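Lactate utilization protein C (Deinococcus radiodurans, PDB 2G40) may function in L-lactate utilization as a homodimeric member of the LutC/YkgG family. Local coordinates at residues V128-A133 with I142-R147; D160-V165 with R216-I221. One frame throughout, in Å; residues are numbered along the deposited sequence.

Contact 1: residues V128-A133 with I142-R147; sequences VLTGCA and IILDHR
Ile-142 opens the contact by laying its CG2 branch against CB of Cys-132, 3.6 Å away, where the chain leaving strand 127-130 of the parallel sheet crosses the mixed sheet's strand 141-144. Within the LUD domain, the parallel and mixed sheets meet here, and the touching parts run nearly at right angles, 84° apart. CG2 stands anti to the backbone N of Ile-142 (CG1 at chi1 -67°), which turns this methyl to the cysteine. Ile-143 contributes its carbonyl: the O accepts the backbone N-H of Ala-133 at 2.8 Å, the one hydrogen bond joining the two segments, while CB of Cys-132 packs beside the same oxygen. At Leu-144 the CD2 methyl reaches back to the other segment, 3.6 Å from O of Gly-131 and 3.8 Å from CB of Cys-132. That glycine oxygen also accepts the hydroxyl of Thr-130, on a lone pair in the carbonyl plane. Asp-145 sets its carboxylate over the methyl of Ala-133, with Asp-145 CG 3.6 Å from Ala-133 CB, and Ser-185 OG bonds to its OD2. Two residues on, NE of Arg-147 approaches from above the carboxylate plane and bonds OD2 of Asp-145 at 2.7 Å. With an alanine at Asp-145, NE of Arg-147 is likely to lose its carboxylate mate and the methyl of Ala-133 the group lying over it. In the salt bridge, OD2 of Asp-145 lies only 9° out of the guanidinium plane.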
# COMPACT_ATOMS: atom_id res chain seq x y z
N VAL A 128 -5.05 -15.32 1.97
CA VAL A 128 -3.92 -14.91 2.77
C VAL A 128 -4.48 -14.50 4.12
O VAL A 128 -5.55 -13.89 4.22
CB VAL A 128 -3.15 -13.74 2.11
CG1 VAL A 128 -4.07 -12.49 1.85
CG2 VAL A 128 -1.93 -13.37 2.94
N LEU A 129 -3.73 -14.83 5.16
CA LEU A 129 -4.10 -14.56 6.53
C LEU A 129 -3.09 -13.57 7.08
O LEU A 129 -1.89 -13.82 7.00
CB LEU A 129 -4.06 -15.85 7.35
CG LEU A 129 -4.21 -15.69 8.87
CD1 LEU A 129 -5.59 -15.16 9.20
CD2 LEU A 129 -3.95 -16.97 9.59
N THR A 130 -3.56 -12.43 7.60
CA THR A 130 -2.65 -11.45 8.18
C THR A 130 -3.21 -10.83 9.43
O THR A 130 -4.42 -10.84 9.68
CB THR A 130 -2.32 -10.25 7.23
OG1 THR A 130 -3.42 -9.32 7.21
CG2 THR A 130 -2.00 -10.70 5.83
N GLY A 131 -2.29 -10.27 10.21
CA GLY A 131 -2.62 -9.28 11.22
C GLY A 131 -2.68 -7.92 10.57
O GLY A 131 -2.84 -7.78 9.35
N CYS A 132 -2.54 -6.89 11.38
CA CYS A 132 -2.43 -5.53 10.86
C CYS A 132 -1.67 -4.69 11.85
O CYS A 132 -1.28 -5.18 12.92
CB CYS A 132 -3.79 -4.92 10.65
SG CYS A 132 -4.79 -4.73 12.13
N ALA A 133 -1.44 -3.43 11.48
CA ALA A 133 -0.77 -2.49 12.37
C ALA A 133 -1.76 -1.77 13.27
O ALA A 133 -1.53 -1.63 14.49
CB ALA A 133 0.06 -1.50 11.58
N ILE A 142 -8.00 -0.40 7.52
CA ILE A 142 -7.04 -1.27 8.12
C ILE A 142 -5.70 -0.87 7.51
O ILE A 142 -5.55 -0.79 6.28
CB ILE A 142 -7.36 -2.74 7.89
CG1 ILE A 142 -8.65 -3.13 8.62
CG2 ILE A 142 -6.20 -3.58 8.36
CD1 ILE A 142 -9.24 -4.44 8.16
N ILE A 143 -4.75 -0.59 8.38
CA ILE A 143 -3.40 -0.29 7.94
C ILE A 143 -2.48 -1.47 8.22
O ILE A 143 -2.41 -1.98 9.34
CB ILE A 143 -2.82 0.93 8.64
CG1 ILE A 143 -3.70 2.16 8.41
CG2 ILE A 143 -1.35 1.18 8.15
CD1 ILE A 143 -3.34 3.39 9.27
N LEU A 144 -1.79 -1.88 7.17
CA LEU A 144 -0.72 -2.84 7.26
C LEU A 144 0.60 -2.12 7.17
O LEU A 144 0.80 -1.26 6.31
CB LEU A 144 -0.78 -3.81 6.09
CG LEU A 144 -2.10 -4.52 5.79
CD1 LEU A 144 -1.79 -5.62 4.77
CD2 LEU A 144 -2.79 -5.09 7.02
N ASP A 145 1.54 -2.55 8.01
CA ASP A 145 2.92 -2.09 7.94
C ASP A 145 3.90 -3.22 7.61
O ASP A 145 5.10 -3.01 7.65
CB ASP A 145 3.34 -1.31 9.20
CG ASP A 145 3.44 -2.17 10.45
OD1 ASP A 145 3.13 -3.38 10.40
OD2 ASP A 145 3.79 -1.62 11.50
N HIS A 146 3.38 -4.39 7.27
CA HIS A 146 4.14 -5.45 6.61
C HIS A 146 5.24 -6.02 7.47
O HIS A 146 6.27 -6.44 6.98
CB HIS A 146 4.58 -4.93 5.24
CG HIS A 146 3.41 -4.55 4.40
ND1 HIS A 146 2.53 -5.50 3.91
CD2 HIS A 146 2.89 -3.35 4.06
CE1 HIS A 146 1.55 -4.89 3.26
NE2 HIS A 146 1.76 -3.59 3.32
N ARG A 147 4.98 -5.99 8.77
CA ARG A 147 5.78 -6.70 9.74
C ARG A 147 5.52 -8.20 9.59
O ARG A 147 4.82 -8.64 8.66
CB ARG A 147 5.46 -6.16 11.13
CG ARG A 147 6.06 -4.77 11.35
CD ARG A 147 5.53 -4.17 12.62
NE ARG A 147 5.90 -2.78 12.79
CZ ARG A 147 7.06 -2.34 13.29
NH1 ARG A 147 8.01 -3.19 13.65
NH2 ARG A 147 7.28 -1.04 13.40

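Contact 2: residues D160-V165 with R216-I221; sequences DFHICV and RRLQVI
Strands 161-165 and 217-221 run parallel, their axes 4.7 Å apart and 12° from alignment, with Phe-161 paired to Arg-217 and Val-165 to Ile-221; backbone hydrogen bonds alternate along them, as from Cys-164 N to Gln-219 O at 2.8 Å. Just before the strands begin, Arg-216 grips the carboxylate of Asp-160 side-on: NE meets the syn lone pair of OD1 at 3.0 Å, and NH2 meets OD2 from above the carboxylate plane. OD1 also accepts N of Arg-216 and N of Gly-211. A bend at chi3 (59°) brings the guanidinium of Arg-217 over one face of Phe-161, a cation-pi stack with CZ 3.9 Å from the ring centroid; Ile-163 CG1 covers the opposite face. CB of Gln-219 packs at the ring edge, 3.7 Å from Phe-161 CE1. On the sheet face that carries Phe-161, CG2 of Ile-163 touches CD1 of Ile-221. On the sheet face of His-162 and Cys-164, Leu-218 CD1 lies 4.1 Å from Cys-164 CB and close to the ring of His-162, whose NE2 bonds Thr-130 OG1. Both strands are interior to the six-stranded parallel sheet: 127-130 flanks 161-167 and 70-74 flanks 217-223, while helix 79-87 packs on Ile-163, Gln-219 and Ile-221.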
# COMPACT_ATOMS: atom_id res chain seq x y z
N ASP A 160 -6.78 -13.48 -3.79
CA ASP A 160 -8.09 -12.86 -4.00
C ASP A 160 -8.95 -12.74 -2.76
O ASP A 160 -10.00 -12.11 -2.81
CB ASP A 160 -8.83 -13.65 -5.04
CG ASP A 160 -9.92 -12.84 -5.73
OD1 ASP A 160 -9.71 -11.65 -6.02
OD2 ASP A 160 -10.96 -13.44 -6.00
N PHE A 161 -8.53 -13.33 -1.65
CA PHE A 161 -9.29 -13.37 -0.43
C PHE A 161 -8.33 -13.12 0.71
O PHE A 161 -7.36 -13.84 0.86
CB PHE A 161 -9.96 -14.73 -0.26
CG PHE A 161 -10.73 -14.93 1.04
CD1 PHE A 161 -11.32 -13.88 1.72
CD2 PHE A 161 -10.90 -16.21 1.53
CE1 PHE A 161 -12.05 -14.10 2.90
CE2 PHE A 161 -11.62 -16.43 2.70
CZ PHE A 161 -12.20 -15.39 3.37
N HIS A 162 -8.57 -12.03 1.45
CA HIS A 162 -7.73 -11.60 2.56
C HIS A 162 -8.56 -11.81 3.82
O HIS A 162 -9.69 -11.35 3.91
CB HIS A 162 -7.38 -10.12 2.37
CG HIS A 162 -6.47 -9.53 3.40
ND1 HIS A 162 -6.21 -8.18 3.47
CD2 HIS A 162 -5.75 -10.10 4.40
CE1 HIS A 162 -5.38 -7.94 4.46
NE2 HIS A 162 -5.09 -9.09 5.05
N ILE A 163 -8.00 -12.58 4.74
CA ILE A 163 -8.51 -12.71 6.09
C ILE A 163 -7.58 -11.91 7.00
O ILE A 163 -6.40 -12.24 7.14
CB ILE A 163 -8.52 -14.16 6.59
CG1 ILE A 163 -9.38 -15.03 5.65
CG2 ILE A 163 -9.08 -14.20 8.02
CD1 ILE A 163 -9.30 -16.53 5.94
N CYS A 164 -8.12 -10.85 7.59
CA CYS A 164 -7.31 -9.93 8.35
C CYS A 164 -7.78 -9.91 9.79
O CYS A 164 -8.94 -9.58 10.09
CB CYS A 164 -7.42 -8.54 7.73
SG CYS A 164 -6.44 -7.35 8.59
N VAL A 165 -6.87 -10.28 10.69
CA VAL A 165 -7.19 -10.37 12.12
C VAL A 165 -6.78 -9.06 12.77
O VAL A 165 -5.64 -8.65 12.66
CB VAL A 165 -6.46 -11.55 12.80
CG1 VAL A 165 -6.67 -11.52 14.31
CG2 VAL A 165 -6.91 -12.86 12.23
N ARG A 216 -10.71 -9.44 -3.90
CA ARG A 216 -12.11 -9.12 -4.11
C ARG A 216 -12.95 -9.52 -2.91
O ARG A 216 -14.12 -9.13 -2.80
CB ARG A 216 -12.62 -9.79 -5.38
CG ARG A 216 -12.06 -9.11 -6.63
CD ARG A 216 -12.41 -9.82 -7.89
NE ARG A 216 -11.94 -11.20 -7.92
CZ ARG A 216 -12.11 -12.02 -8.95
NH1 ARG A 216 -12.70 -11.61 -10.05
NH2 ARG A 216 -11.66 -13.27 -8.88
N ARG A 217 -12.33 -10.27 -1.99
CA ARG A 217 -12.97 -10.75 -0.79
C ARG A 217 -12.12 -10.42 0.41
O ARG A 217 -10.90 -10.65 0.42
CB ARG A 217 -13.21 -12.25 -0.89
CG ARG A 217 -14.12 -12.64 -2.05
CD ARG A 217 -14.06 -14.14 -2.31
NE ARG A 217 -14.47 -14.86 -1.10
CZ ARG A 217 -13.92 -15.99 -0.65
NH1 ARG A 217 -12.91 -16.56 -1.28
NH2 ARG A 217 -14.39 -16.53 0.47
N LEU A 218 -12.75 -9.83 1.41
CA LEU A 218 -12.08 -9.52 2.65
C LEU A 218 -12.93 -10.00 3.80
O LEU A 218 -14.15 -9.73 3.85
CB LEU A 218 -11.80 -8.02 2.78
CG LEU A 218 -11.36 -7.54 4.18
CD1 LEU A 218 -10.02 -8.12 4.59
CD2 LEU A 218 -11.38 -6.00 4.19
N GLN A 219 -12.29 -10.75 4.69
CA GLN A 219 -12.88 -11.14 5.97
C GLN A 219 -12.09 -10.45 7.06
O GLN A 219 -10.90 -10.67 7.18
CB GLN A 219 -12.81 -12.64 6.18
CG GLN A 219 -13.16 -13.12 7.59
CD GLN A 219 -14.64 -13.19 7.82
OE1 GLN A 219 -15.34 -13.92 7.15
NE2 GLN A 219 -15.14 -12.42 8.80
N VAL A 220 -12.77 -9.65 7.85
CA VAL A 220 -12.19 -9.05 9.02
C VAL A 220 -12.63 -9.85 10.23
O VAL A 220 -13.82 -10.14 10.42
CB VAL A 220 -12.62 -7.56 9.19
CG1 VAL A 220 -12.13 -7.00 10.52
CG2 VAL A 220 -12.16 -6.71 8.01
N ILE A 221 -11.65 -10.21 11.05
CA ILE A 221 -11.88 -10.91 12.29
C ILE A 221 -11.32 -10.04 13.39
O ILE A 221 -10.12 -9.89 13.52
CB ILE A 221 -11.23 -12.32 12.31
CG1 ILE A 221 -11.74 -13.16 11.14
CG2 ILE A 221 -11.51 -13.02 13.67
CD1 ILE A 221 -11.21 -14.58 11.13
O HOH W 1 -11.78 -15.77 -4.05

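How the contacts relate
Contact 1 closes before contact 2 opens along the chain, strand 161-167 being the next strand after 141-144, and their centres lie about 11 Å apart. Strands 127-130 and 161-167 are neighbours in the parallel sheet, where Thr-130 O and Val-165 N are 2.7 Å apart, probably hydrogen-bonded. Thr-130 OG1 likewise lies 2.7 Å from His-162 NE2, probably hydrogen-bonded. Contact 2 extends this sheet by one strand, whereas contact 1 carries the chain out of it into the mixed sheet. Packing of Ile-142 CD1 on Val-220 CG2 adds a direct apolar bridge, so the mixed sheet's strand 141-144 also packs directly on strand 217-223 of the parallel sheet.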